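Local coordinates for protein gluconate kinase (Lactobacillus acidophilus, PDB 3LL3) that probably phosphorylates a sugar substrate such as gluconate or xylulose at the expense of ATP, as a sugar kinase of the FGGY family, at residues A434-L437 with A438-L442; E46-P49 with K50-F53; P130-P133 with I134-L137; K273-S277 with A278-C282; L225-D228 with S229-I233. All coordinates share one frame; numbering follows the deposited sequence.

Interaction 1: A434-L437 with A438-L442; sequences AMFL and ARQAL
Ala438 N bonds back to Ala434 O, and the CB of Ala438 rests 3.2 Å from Met435 O. That methyl also meets Ile6, Ala73 and Ile234, on three neighbouring strands of a sheet. Arg439 comes next. Its backbone N donates to Met435 O. Its side chain runs alongside that of Met435, a selenomethionine, and both point the same way. The selenium lies 3.4 Å from Arg439 CD, because the Met435 chain bends at chi2 (-83°) and chi3 (-76°) and folds back. The guanidinium group reaches beyond the helix, to Asn445 and to Ile23 O. The backbone bonds and the Met435-Arg439 pair show the i to i+4 spacing of the last turns of helix 429-441, which packs one flank on the six-stranded sheet of the N-terminal half. Gln440 N donates to Phe436 O at 2.9 Å. The Gln440 side chain passes slantwise by the Phe436 ring, the amide and ring planes 34° apart, with CD 3.5 Å from Phe436 CE2. OE1 lies 3.8 Å from Leu437 CD2, and NE2 bonds to Gln446 O. With only an alanine here the ring would lose this neighbour, and Gln446 O is likely to be left without its amide donor. Ala441 N bonds to Leu437 O at 2.9 Å, and its CB sits 3.6 Å from the same oxygen.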
loop_
_atom_site.group_PDB
_atom_site.type_symbol
_atom_site.label_atom_id
_atom_site.label_comp_id
_atom_site.label_asym_id
_atom_site.label_seq_id
_atom_site.Cartn_x
_atom_site.Cartn_y
_atom_site.Cartn_z
ATOM N N ALA A 434 -21.102 -35.057 8.450
ATOM C CA ALA A 434 -20.983 -35.975 9.581
ATOM C C ALA A 434 -22.237 -36.818 9.680
ATOM O O ALA A 434 -22.155 -38.031 9.865
ATOM C CB ALA A 434 -20.745 -35.231 10.890
HETATM N N MSE A 435 -23.392 -36.163 9.505
HETATM C CA MSE A 435 -24.673 -36.851 9.517
HETATM C C MSE A 435 -24.699 -37.881 8.396
HETATM O O MSE A 435 -25.167 -39.013 8.586
HETATM C CB MSE A 435 -25.816 -35.836 9.416
HETATM C CG MSE A 435 -27.226 -36.405 9.245
HETATM SE SE MSE A 435 -27.681 -36.854 7.384
HETATM C CE MSE A 435 -28.003 -35.047 6.638
ATOM N N PHE A 436 -24.150 -37.507 7.243
ATOM C CA PHE A 436 -24.109 -38.420 6.098
ATOM C C PHE A 436 -23.226 -39.669 6.349
ATOM O O PHE A 436 -23.580 -40.787 5.954
ATOM C CB PHE A 436 -23.689 -37.696 4.808
ATOM C CG PHE A 436 -23.649 -38.596 3.603
ATOM C CD1 PHE A 436 -24.804 -38.890 2.908
ATOM C CD2 PHE A 436 -22.458 -39.151 3.173
ATOM C CE1 PHE A 436 -24.783 -39.719 1.810
ATOM C CE2 PHE A 436 -22.427 -39.983 2.079
ATOM C CZ PHE A 436 -23.599 -40.269 1.397
ATOM N N LEU A 437 -22.080 -39.490 6.990
ATOM C CA LEU A 437 -21.256 -40.647 7.360
ATOM C C LEU A 437 -22.069 -41.610 8.226
ATOM O O LEU A 437 -21.990 -42.833 8.078
ATOM C CB LEU A 437 -20.017 -40.210 8.128
ATOM C CG LEU A 437 -18.994 -39.288 7.454
ATOM C CD1 LEU A 437 -17.879 -38.982 8.442
ATOM C CD2 LEU A 437 -18.412 -39.900 6.196
ATOM N N ALA A 438 -22.858 -41.050 9.139
ATOM C CA ALA A 438 -23.724 -41.869 9.979
ATOM C C ALA A 438 -24.706 -42.654 9.109
ATOM O O ALA A 438 -24.899 -43.861 9.308
ATOM C CB ALA A 438 -24.470 -41.008 10.988
ATOM N N ARG A 439 -25.322 -41.977 8.141
ATOM C CA ARG A 439 -26.255 -42.643 7.244
ATOM C C ARG A 439 -25.571 -43.782 6.498
ATOM O O ARG A 439 -26.149 -44.848 6.312
ATOM C CB ARG A 439 -26.907 -41.650 6.268
ATOM C CG ARG A 439 -27.827 -40.649 6.966
ATOM C CD ARG A 439 -28.628 -39.792 5.975
ATOM N NE ARG A 439 -29.457 -40.581 5.063
ATOM C CZ ARG A 439 -30.701 -40.983 5.327
ATOM N NH1 ARG A 439 -31.277 -40.681 6.486
ATOM N NH2 ARG A 439 -31.377 -41.689 4.427
ATOM N N GLN A 440 -24.331 -43.571 6.081
ATOM C CA GLN A 440 -23.575 -44.668 5.484
ATOM C C GLN A 440 -23.376 -45.827 6.473
ATOM O O GLN A 440 -23.621 -46.989 6.146
ATOM C CB GLN A 440 -22.219 -44.183 4.968
ATOM C CG GLN A 440 -22.298 -43.355 3.682
ATOM C CD GLN A 440 -20.923 -42.982 3.175
ATOM O OE1 GLN A 440 -20.112 -42.421 3.916
ATOM N NE2 GLN A 440 -20.644 -43.311 1.919
ATOM N N ALA A 441 -22.931 -45.515 7.682
ATOM C CA ALA A 441 -22.687 -46.564 8.684
ATOM C C ALA A 441 -23.963 -47.362 8.967
ATOM O O ALA A 441 -23.919 -48.579 9.139
ATOM C CB ALA A 441 -22.146 -45.955 9.954
ATOM N N LEU A 442 -25.103 -46.672 8.984
ATOM C CA LEU A 442 -26.395 -47.296 9.275
ATOM C C LEU A 442 -27.013 -48.000 8.075
ATOM O O LEU A 442 -28.098 -48.565 8.192
ATOM C CB LEU A 442 -27.392 -46.263 9.801
ATOM C CG LEU A 442 -27.015 -45.547 11.097
ATOM C CD1 LEU A 442 -28.002 -44.430 11.397
ATOM C CD2 LEU A 442 -26.924 -46.536 12.258
#

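Interaction 2: E46-P49 with K50-F53; sequences EEDP and KLIF
Asp48 is the N-cap of helix 49-65, and its side chain turns back to the Lys50 backbone where the short strand 46-47 gives way to the helix. Asp48 OD1 accepts from Lys50 N at 2.8 Å. The bond is bent, 137° at the hydrogen, and the donor stands above the carboxylate plane. The first torsion (chi1 -175°) sets CG beside the carbonyl carbon, which brings the carboxylate to the start of the helix. The other oxygen, OD2, touches Leu51 CD1 at 3.4 Å, and the Asp48 and Leu51 side chains cross at about a right angle. The first helical bonds follow: Ile52 N to Asp48 O at 3.1 Å and Phe53 N to Pro49 O at 2.9 Å. Pro49 has no N-H to offer, which suits the first turn. Glu47 also crosses Ile52 at about a right angle, with OE1 3.4 Å from Ile52 CD1. Helix 157-166 packs against this turn through Tyr160, which meets Pro49 and Lys50, and Ile157, which meets Ile52. Lys50 NZ is 6.6 Å from Asp48 OD1, so there is no salt bridge. The capping carboxylate therefore works through the backbone N-H, and its negative charge would probably interact favourably with the helix dipole.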
loop_
_atom_site.group_PDB
_atom_site.type_symbol
_atom_site.label_atom_id
_atom_site.label_comp_id
_atom_site.label_asym_id
_atom_site.label_seq_id
_atom_site.Cartn_x
_atom_site.Cartn_y
_atom_site.Cartn_z
ATOM N N GLU A 46 -4.406 -22.680 23.484
ATOM C CA GLU A 46 -4.784 -23.977 24.039
ATOM C C GLU A 46 -6.233 -23.935 24.490
ATOM O O GLU A 46 -6.793 -22.861 24.722
ATOM C CB GLU A 46 -3.909 -24.333 25.248
ATOM C CG GLU A 46 -2.414 -24.383 24.970
ATOM C CD GLU A 46 -1.602 -24.754 26.208
ATOM O OE1 GLU A 46 -2.195 -24.928 27.294
ATOM O OE2 GLU A 46 -0.370 -24.879 26.094
ATOM N N GLU A 47 -6.849 -25.100 24.610
ATOM C CA GLU A 47 -8.135 -25.162 25.283
ATOM C C GLU A 47 -8.192 -26.385 26.177
ATOM O O GLU A 47 -7.454 -27.356 25.970
ATOM C CB GLU A 47 -9.309 -25.097 24.293
ATOM C CG GLU A 47 -9.091 -25.839 22.992
ATOM C CD GLU A 47 -10.016 -25.363 21.866
ATOM O OE1 GLU A 47 -10.389 -26.200 21.016
ATOM O OE2 GLU A 47 -10.370 -24.167 21.825
ATOM N N ASP A 48 -9.056 -26.318 27.185
ATOM C CA ASP A 48 -9.185 -27.380 28.180
ATOM C C ASP A 48 -10.086 -28.506 27.661
ATOM O O ASP A 48 -11.288 -28.306 27.461
ATOM C CB ASP A 48 -9.736 -26.799 29.488
ATOM C CG ASP A 48 -9.783 -27.820 30.627
ATOM O OD1 ASP A 48 -9.706 -29.042 30.370
ATOM O OD2 ASP A 48 -9.911 -27.388 31.792
ATOM N N PRO A 49 -9.499 -29.692 27.424
ATOM C CA PRO A 49 -10.255 -30.832 26.899
ATOM C C PRO A 49 -11.444 -31.188 27.791
ATOM O O PRO A 49 -12.469 -31.601 27.259
ATOM C CB PRO A 49 -9.220 -31.958 26.884
ATOM C CG PRO A 49 -7.937 -31.266 26.744
ATOM C CD PRO A 49 -8.069 -30.010 27.559
ATOM N N LYS A 50 -11.310 -31.016 29.107
ATOM C CA LYS A 50 -12.422 -31.266 30.035
ATOM C C LYS A 50 -13.629 -30.336 29.791
ATOM O O LYS A 50 -14.782 -30.785 29.807
ATOM C CB LYS A 50 -11.951 -31.160 31.490
ATOM C CG LYS A 50 -11.044 -32.289 31.925
ATOM C CD LYS A 50 -10.434 -32.029 33.292
ATOM C CE LYS A 50 -9.963 -33.322 33.925
ATOM N NZ LYS A 50 -11.092 -34.284 34.079
ATOM N N LEU A 51 -13.356 -29.050 29.575
ATOM C CA LEU A 51 -14.395 -28.080 29.216
ATOM C C LEU A 51 -15.071 -28.433 27.900
ATOM O O LEU A 51 -16.297 -28.371 27.781
ATOM C CB LEU A 51 -13.817 -26.666 29.127
ATOM C CG LEU A 51 -13.721 -25.910 30.449
ATOM C CD1 LEU A 51 -13.217 -26.835 31.550
ATOM C CD2 LEU A 51 -12.831 -24.687 30.320
ATOM N N ILE A 52 -14.269 -28.794 26.907
ATOM C CA ILE A 52 -14.819 -29.160 25.614
ATOM C C ILE A 52 -15.727 -30.369 25.765
ATOM O O ILE A 52 -16.850 -30.383 25.238
ATOM C CB ILE A 52 -13.716 -29.452 24.581
ATOM C CG1 ILE A 52 -12.955 -28.165 24.258
ATOM C CG2 ILE A 52 -14.316 -30.065 23.331
ATOM C CD1 ILE A 52 -11.876 -28.318 23.195
ATOM N N PHE A 53 -15.258 -31.376 26.501
ATOM C CA PHE A 53 -16.058 -32.574 26.700
ATOM C C PHE A 53 -17.343 -32.289 27.487
ATOM O O PHE A 53 -18.381 -32.866 27.195
ATOM C CB PHE A 53 -15.262 -33.690 27.376
ATOM C CG PHE A 53 -16.067 -34.932 27.603
ATOM C CD1 PHE A 53 -16.509 -35.267 28.870
ATOM C CD2 PHE A 53 -16.419 -35.746 26.540
ATOM C CE1 PHE A 53 -17.273 -36.405 29.072
ATOM C CE2 PHE A 53 -17.181 -36.878 26.735
ATOM C CZ PHE A 53 -17.604 -37.213 28.001
#

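Interaction 3: P130-P133 with I134-L137; sequences PMAP and IYKL
The Tyr135 ring has Ile134 CG2 over one face, 4.1 Å above the plane and offset toward the rim. Ala132 CB approaches the same ring obliquely, 3.8 Å from Tyr135 CD2. This methyl also lies 4.0 Å from Ile134 CG2, so the three side chains form a small apolar cluster at the start of helix 133-143. Helices 105-114 and 116-124 add to it, with Val108, Ala111 and Ile120 among the residues against the tyrosine. Ala132 is the N-cap residue. Its carbonyl O accepts a straight bond from Lys136 N, 160° at the hydrogen, and a weak one from Tyr135 N. Pro133 is the first helical residue. Its O takes Leu137 N at 2.8 Å. Lys136 turns back over the loop before the helix. Its CG is anti to the carbonyl carbon (chi1 -66°) and the chain is extended beyond it, which carries NZ to Met131 O at 2.9 Å. The ammonium stands above that carbonyl plane. CE passes 3.5 Å from Pro130 O. NZ also donates to the backbone O of His81, Ile97 and Thr98. Were the lysine replaced by a methionine, these four carbonyls would lose their shared donor, and the loop at Met131 is likely to be freer to shift. The Met131 side chain is about 4 Å from bound D-xylulose, so the loop borders the sugar. The buried ammonium is met by backbone oxygens, whose partial negative charge is likely to stabilise the positive charge.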
loop_
_atom_site.group_PDB
_atom_site.type_symbol
_atom_site.label_atom_id
_atom_site.label_comp_id
_atom_site.label_asym_id
_atom_site.label_seq_id
_atom_site.Cartn_x
_atom_site.Cartn_y
_atom_site.Cartn_z
ATOM N N PRO A 130 3.937 -24.604 11.796
ATOM C CA PRO A 130 3.928 -25.009 13.210
ATOM C C PRO A 130 2.596 -25.567 13.724
ATOM O O PRO A 130 2.537 -26.091 14.846
ATOM C CB PRO A 130 4.289 -23.710 13.949
ATOM C CG PRO A 130 3.947 -22.613 12.974
ATOM C CD PRO A 130 4.334 -23.191 11.649
HETATM N N MSE A 131 1.550 -25.482 12.913
HETATM C CA MSE A 131 0.238 -25.989 13.298
HETATM C C MSE A 131 0.216 -27.520 13.479
HETATM O O MSE A 131 -0.597 -28.049 14.248
HETATM C CB MSE A 131 -0.802 -25.591 12.251
HETATM C CG MSE A 131 -0.604 -26.263 10.894
HETATM SE SE MSE A 131 -1.764 -25.470 9.463
HETATM C CE MSE A 131 -1.194 -26.504 7.913
ATOM N N ALA A 132 1.098 -28.215 12.765
ATOM C CA ALA A 132 1.147 -29.680 12.770
ATOM C C ALA A 132 1.657 -30.278 14.079
ATOM O O ALA A 132 2.675 -29.829 14.628
ATOM C CB ALA A 132 2.004 -30.192 11.612
ATOM N N PRO A 133 0.943 -31.298 14.581
ATOM C CA PRO A 133 1.368 -32.167 15.680
ATOM C C PRO A 133 2.839 -32.613 15.593
ATOM O O PRO A 133 3.540 -32.564 16.593
ATOM C CB PRO A 133 0.417 -33.358 15.547
ATOM C CG PRO A 133 -0.859 -32.710 15.119
ATOM C CD PRO A 133 -0.441 -31.588 14.172
ATOM N N ILE A 134 3.324 -33.014 14.426
ATOM C CA ILE A 134 4.716 -33.451 14.376
ATOM C C ILE A 134 5.707 -32.372 14.867
ATOM O O ILE A 134 6.657 -32.682 15.587
ATOM C CB ILE A 134 5.113 -33.971 12.988
ATOM C CG1 ILE A 134 6.567 -34.455 13.004
ATOM C CG2 ILE A 134 4.886 -32.916 11.932
ATOM C CD1 ILE A 134 6.994 -35.118 11.718
ATOM N N TYR A 135 5.478 -31.112 14.501
ATOM C CA TYR A 135 6.370 -30.023 14.921
ATOM C C TYR A 135 6.178 -29.681 16.390
ATOM O O TYR A 135 7.133 -29.334 17.096
ATOM C CB TYR A 135 6.152 -28.778 14.054
ATOM C CG TYR A 135 6.549 -28.994 12.624
ATOM C CD1 TYR A 135 7.868 -29.257 12.300
ATOM C CD2 TYR A 135 5.611 -28.943 11.598
ATOM C CE1 TYR A 135 8.264 -29.462 10.994
ATOM C CE2 TYR A 135 5.990 -29.149 10.282
ATOM C CZ TYR A 135 7.331 -29.411 9.991
ATOM O OH TYR A 135 7.747 -29.629 8.703
ATOM N N LYS A 136 4.947 -29.793 16.856
ATOM C CA LYS A 136 4.661 -29.573 18.266
ATOM C C LYS A 136 5.308 -30.649 19.141
ATOM O O LYS A 136 5.766 -30.353 20.243
ATOM C CB LYS A 136 3.151 -29.539 18.507
ATOM C CG LYS A 136 2.466 -28.340 17.833
ATOM C CD LYS A 136 0.955 -28.391 18.003
ATOM C CE LYS A 136 0.259 -27.244 17.264
ATOM N NZ LYS A 136 -1.173 -27.608 17.038
ATOM N N LEU A 137 5.319 -31.892 18.655
ATOM C CA LEU A 137 5.909 -33.014 19.385
ATOM C C LEU A 137 7.428 -32.867 19.463
ATOM O O LEU A 137 8.025 -33.104 20.508
ATOM C CB LEU A 137 5.559 -34.345 18.718
ATOM C CG LEU A 137 4.119 -34.815 18.862
ATOM C CD1 LEU A 137 3.832 -35.957 17.889
ATOM C CD2 LEU A 137 3.854 -35.237 20.312
#

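Interaction 4: K273-S277 with A278-C282; sequences KIDPS and ASYFC
Asp275 CB lies over one face of the Tyr280 ring, 3.2 Å from CE2, in the tight part of a loop that leads into strand 281-284. This loop holds a type I beta turn from Asp275 to Ala278, closed by Ala278 N to Asp275 O at 2.7 Å. The carboxylate folds back over the turn, with CG anti to the backbone N (chi1 -178°). Its OD2 is gripped by three donors. Ser279 N comes in on the anti lone pair at 2.8 Å. Ser279 OG meets OD2 from above the carboxylate plane at 2.7 Å. Ser277 OG approaches on the syn side, tilted from that plane. Such a gathering of donors would probably lower the pKa of the aspartate. The carboxylate and ring planes stand 29° apart, and Lys273 O lies at the ring edge, in plane. The Lys273 side chain crosses the tyrosine at about a right angle, CE 3.3 Å from OH. Tyr121 of helix 116-124 bonds through its OH to Asp275 N and Tyr280 O. The outer side is looser. Pro276 and Ser277 are exposed at the turn, though Asp275 still holds the Ser277 hydroxyl. Ile274 CG2 only grazes Cys282 CB, at 4.3 Å. Phe281 points away from this loop and touches D-xylulose. At the far end Lys273 N gives a weak bond to Cys282 SG, 3.7 Å long but nearly straight at 169°.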
loop_
_atom_site.group_PDB
_atom_site.type_symbol
_atom_site.label_atom_id
_atom_site.label_comp_id
_atom_site.label_asym_id
_atom_site.label_seq_id
_atom_site.Cartn_x
_atom_site.Cartn_y
_atom_site.Cartn_z
ATOM N N LYS A 273 -1.009 -36.025 -4.348
ATOM C CA LYS A 273 -0.415 -35.099 -5.262
ATOM C C LYS A 273 0.109 -34.009 -4.386
ATOM O O LYS A 273 -0.615 -33.455 -3.560
ATOM C CB LYS A 273 -1.434 -34.567 -6.271
ATOM C CG LYS A 273 -0.846 -33.463 -7.156
ATOM C CD LYS A 273 -1.922 -32.713 -7.966
ATOM C CE LYS A 273 -1.283 -31.534 -8.712
ATOM N NZ LYS A 273 -2.280 -30.689 -9.437
ATOM N N ILE A 274 1.392 -33.742 -4.517
ATOM C CA ILE A 274 1.989 -32.729 -3.693
ATOM C C ILE A 274 2.562 -31.685 -4.589
ATOM O O ILE A 274 2.832 -31.928 -5.768
ATOM C CB ILE A 274 3.075 -33.313 -2.770
ATOM C CG1 ILE A 274 4.088 -34.116 -3.585
ATOM C CG2 ILE A 274 2.440 -34.178 -1.705
ATOM C CD1 ILE A 274 5.319 -34.495 -2.794
ATOM N N ASP A 275 2.730 -30.505 -4.024
ATOM C CA ASP A 275 3.204 -29.374 -4.770
ATOM C C ASP A 275 4.715 -29.226 -4.596
ATOM O O ASP A 275 5.215 -29.208 -3.471
ATOM C CB ASP A 275 2.516 -28.126 -4.264
ATOM C CG ASP A 275 2.928 -26.910 -5.020
ATOM O OD1 ASP A 275 2.933 -26.956 -6.260
ATOM O OD2 ASP A 275 3.279 -25.914 -4.373
ATOM N N PRO A 276 5.446 -29.124 -5.714
ATOM C CA PRO A 276 6.891 -28.876 -5.670
ATOM C C PRO A 276 7.263 -27.714 -4.745
ATOM O O PRO A 276 8.342 -27.728 -4.147
ATOM C CB PRO A 276 7.221 -28.531 -7.125
ATOM C CG PRO A 276 6.226 -29.316 -7.916
ATOM C CD PRO A 276 4.958 -29.311 -7.094
ATOM N N SER A 277 6.393 -26.721 -4.610
ATOM C CA SER A 277 6.692 -25.620 -3.696
ATOM C C SER A 277 5.954 -25.731 -2.367
ATOM O O SER A 277 5.948 -24.796 -1.568
ATOM C CB SER A 277 6.438 -24.259 -4.355
ATOM O OG SER A 277 5.367 -24.312 -5.294
ATOM N N ALA A 278 5.360 -26.889 -2.116
ATOM C CA ALA A 278 4.624 -27.103 -0.875
ATOM C C ALA A 278 3.645 -25.967 -0.568
ATOM O O ALA A 278 3.525 -25.529 0.570
ATOM C CB ALA A 278 5.587 -27.312 0.298
ATOM N N SER A 279 2.927 -25.495 -1.578
ATOM C CA SER A 279 2.038 -24.369 -1.343
ATOM C C SER A 279 0.627 -24.781 -0.929
ATOM O O SER A 279 -0.168 -23.927 -0.552
ATOM C CB SER A 279 2.005 -23.441 -2.555
ATOM O OG SER A 279 1.390 -24.094 -3.648
ATOM N N TYR A 280 0.318 -26.081 -0.998
ATOM C CA TYR A 280 -0.988 -26.574 -0.558
ATOM C C TYR A 280 -0.826 -27.910 0.157
ATOM O O TYR A 280 0.131 -28.643 -0.106
ATOM C CB TYR A 280 -1.988 -26.704 -1.735
ATOM C CG TYR A 280 -1.545 -27.645 -2.833
ATOM C CD1 TYR A 280 -1.645 -29.025 -2.680
ATOM C CD2 TYR A 280 -1.036 -27.153 -4.031
ATOM C CE1 TYR A 280 -1.233 -29.895 -3.690
ATOM C CE2 TYR A 280 -0.622 -28.005 -5.044
ATOM C CZ TYR A 280 -0.716 -29.374 -4.870
ATOM O OH TYR A 280 -0.304 -30.221 -5.869
ATOM N N PHE A 281 -1.750 -28.232 1.059
ATOM C CA PHE A 281 -1.635 -29.482 1.778
ATOM C C PHE A 281 -2.227 -30.606 0.945
ATOM O O PHE A 281 -3.019 -30.363 0.027
ATOM C CB PHE A 281 -2.304 -29.404 3.162
ATOM C CG PHE A 281 -3.819 -29.145 3.127
ATOM C CD1 PHE A 281 -4.697 -30.084 2.594
ATOM C CD2 PHE A 281 -4.349 -27.986 3.666
ATOM C CE1 PHE A 281 -6.071 -29.872 2.596
ATOM C CE2 PHE A 281 -5.732 -27.751 3.664
ATOM C CZ PHE A 281 -6.591 -28.701 3.130
ATOM N N CYS A 282 -1.841 -31.831 1.268
ATOM C CA CYS A 282 -2.500 -33.015 0.723
ATOM C C CYS A 282 -2.802 -33.970 1.877
ATOM O O CYS A 282 -1.882 -34.562 2.456
ATOM C CB CYS A 282 -1.642 -33.682 -0.355
ATOM S SG CYS A 282 -2.247 -35.294 -0.960
#

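Interaction 5: L225-D228 with S229-I233; sequences LGID and SDTKI
Thr231 OG1 accepts from Asp228 N at 3.1 Å, and this bond is the core of the turn that joins helix 219-225 to strand 232-238. The helix ends in a Schellman motif at Gly226, whose positive phi (84°) would press a side chain against the carbonyl O of the residue before. The chain then turns through Asp228 to Thr231 into the strand. The N-H of Asp228 meets OG1 at a moderate angle, 143° at the hydrogen. Thr231 N returns a weak bond to Asp228 O. The threonine also packs against Ile227, the two side chains crossing at about a right angle. OG1 is 3.3 Å from Ile227 CB, and CG2 is 3.9 Å from Ile227 CD1. With OG1 anti to the carbonyl carbon (chi1 -57°), the hydroxyl lies beside its own backbone N and faces Asp228. Farther out, the carboxylate of Asp230 is modelled near that of Asp228, but its placement is doubtful. The second shell is strand 70-78. Ile71 O pairs with Thr231 OG1 and so fixes the hydroxyl, while the Ile71 side chain meets Ile227. Backbone bonds from Lys232 to Ala72 and Ile74 set the strand in the sheet. A water spans the mouth of the turn, donating to Asp228 O at 2.6 Å and to Thr231 O at 3.1 Å.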
loop_
_atom_site.group_PDB
_atom_site.type_symbol
_atom_site.label_atom_id
_atom_site.label_comp_id
_atom_site.label_asym_id
_atom_site.label_seq_id
_atom_site.Cartn_x
_atom_site.Cartn_y
_atom_site.Cartn_z
ATOM N N LEU A 225 -26.196 -38.383 28.594
ATOM C CA LEU A 225 -26.433 -37.784 27.288
ATOM C C LEU A 225 -27.899 -37.906 26.851
ATOM O O LEU A 225 -28.347 -37.218 25.935
ATOM C CB LEU A 225 -25.511 -38.406 26.239
ATOM C CG LEU A 225 -24.004 -38.326 26.473
ATOM C CD1 LEU A 225 -23.283 -38.583 25.168
ATOM C CD2 LEU A 225 -23.582 -36.978 27.053
ATOM N N GLY A 226 -28.645 -38.785 27.504
ATOM C CA GLY A 226 -30.058 -38.906 27.218
ATOM C C GLY A 226 -30.311 -39.811 26.036
ATOM O O GLY A 226 -31.305 -39.652 25.324
ATOM N N ILE A 227 -29.426 -40.780 25.842
ATOM C CA ILE A 227 -29.494 -41.661 24.682
ATOM C C ILE A 227 -29.842 -43.112 25.048
ATOM O O ILE A 227 -30.106 -43.423 26.200
ATOM C CB ILE A 227 -28.179 -41.589 23.864
ATOM C CG1 ILE A 227 -26.976 -41.974 24.737
ATOM C CG2 ILE A 227 -27.984 -40.183 23.329
ATOM C CD1 ILE A 227 -25.612 -41.841 24.025
ATOM N N ASP A 228 -29.874 -43.982 24.042
ATOM C CA ASP A 228 -30.190 -45.401 24.200
ATOM C C ASP A 228 -28.889 -46.139 24.370
ATOM O O ASP A 228 -27.827 -45.614 24.025
ATOM C CB ASP A 228 -30.798 -45.971 22.911
ATOM C CG ASP A 228 -32.167 -45.445 22.623
ATOM O OD1 ASP A 228 -32.520 -44.373 23.152
ATOM O OD2 ASP A 228 -32.898 -46.113 21.854
ATOM N N SER A 229 -28.980 -47.385 24.825
ATOM C CA SER A 229 -27.824 -48.269 24.832
ATOM C C SER A 229 -27.503 -48.775 23.423
ATOM O O SER A 229 -26.491 -49.443 23.230
ATOM C CB SER A 229 -28.044 -49.464 25.782
ATOM O OG SER A 229 -29.015 -50.362 25.268
ATOM N N ASP A 230 -28.351 -48.479 22.436
ATOM C CA ASP A 230 -28.015 -48.887 21.068
ATOM C C ASP A 230 -27.552 -47.736 20.167
ATOM O O ASP A 230 -27.171 -47.956 19.022
ATOM C CB ASP A 230 -29.130 -49.705 20.421
ATOM C CG ASP A 230 -30.492 -49.202 20.781
ATOM O OD1 ASP A 230 -30.628 -47.959 20.876
ATOM O OD2 ASP A 230 -31.412 -50.044 20.967
ATOM N N THR A 231 -27.578 -46.522 20.705
ATOM C CA THR A 231 -26.958 -45.365 20.063
ATOM C C THR A 231 -25.489 -45.628 19.694
ATOM O O THR A 231 -24.684 -45.967 20.554
ATOM C CB THR A 231 -26.955 -44.159 21.007
ATOM O OG1 THR A 231 -28.287 -43.869 21.425
ATOM C CG2 THR A 231 -26.336 -42.925 20.328
ATOM N N LYS A 232 -25.145 -45.428 18.423
ATOM C CA LYS A 232 -23.784 -45.631 17.936
ATOM C C LYS A 232 -22.955 -44.354 17.843
ATOM O O LYS A 232 -23.477 -43.277 17.549
ATOM C CB LYS A 232 -23.799 -46.312 16.563
ATOM C CG LYS A 232 -24.065 -47.796 16.631
ATOM C CD LYS A 232 -25.409 -48.125 16.066
ATOM C CE LYS A 232 -25.294 -48.541 14.603
ATOM N NZ LYS A 232 -25.377 -50.032 14.469
ATOM N N ILE A 233 -21.655 -44.484 18.098
ATOM C CA ILE A 233 -20.718 -43.434 17.784
ATOM C C ILE A 233 -20.145 -43.731 16.405
ATOM O O ILE A 233 -19.651 -44.834 16.158
ATOM C CB ILE A 233 -19.550 -43.374 18.781
ATOM C CG1 ILE A 233 -20.068 -43.064 20.182
ATOM C CG2 ILE A 233 -18.549 -42.297 18.354
ATOM C CD1 ILE A 233 -20.623 -41.665 20.304
HETATM O O HOH W 1 -25.351 -46.385 23.553
#

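Overall arrangement
Interactions 3 and 4 lie nearest the sugar. Both border the D-xylulose pocket, interaction 3 from the N-terminal half of the kinase and interaction 4 from the C-terminal half. Their nearest atoms are about 5 Å apart. Interaction 2 is farther off, with the Glu47 side chain about 9 Å from the same sugar, and its centre is about 19 Å from that of interaction 3. Interactions 1 and 5 lie away from the pocket. They touch through Leu442 CD2 and Lys232 CE, 3.5 Å apart, bringing the residue just after helix 429-441 onto strand 232-238. The centres of interactions 4 and 5 are about 41 Å apart.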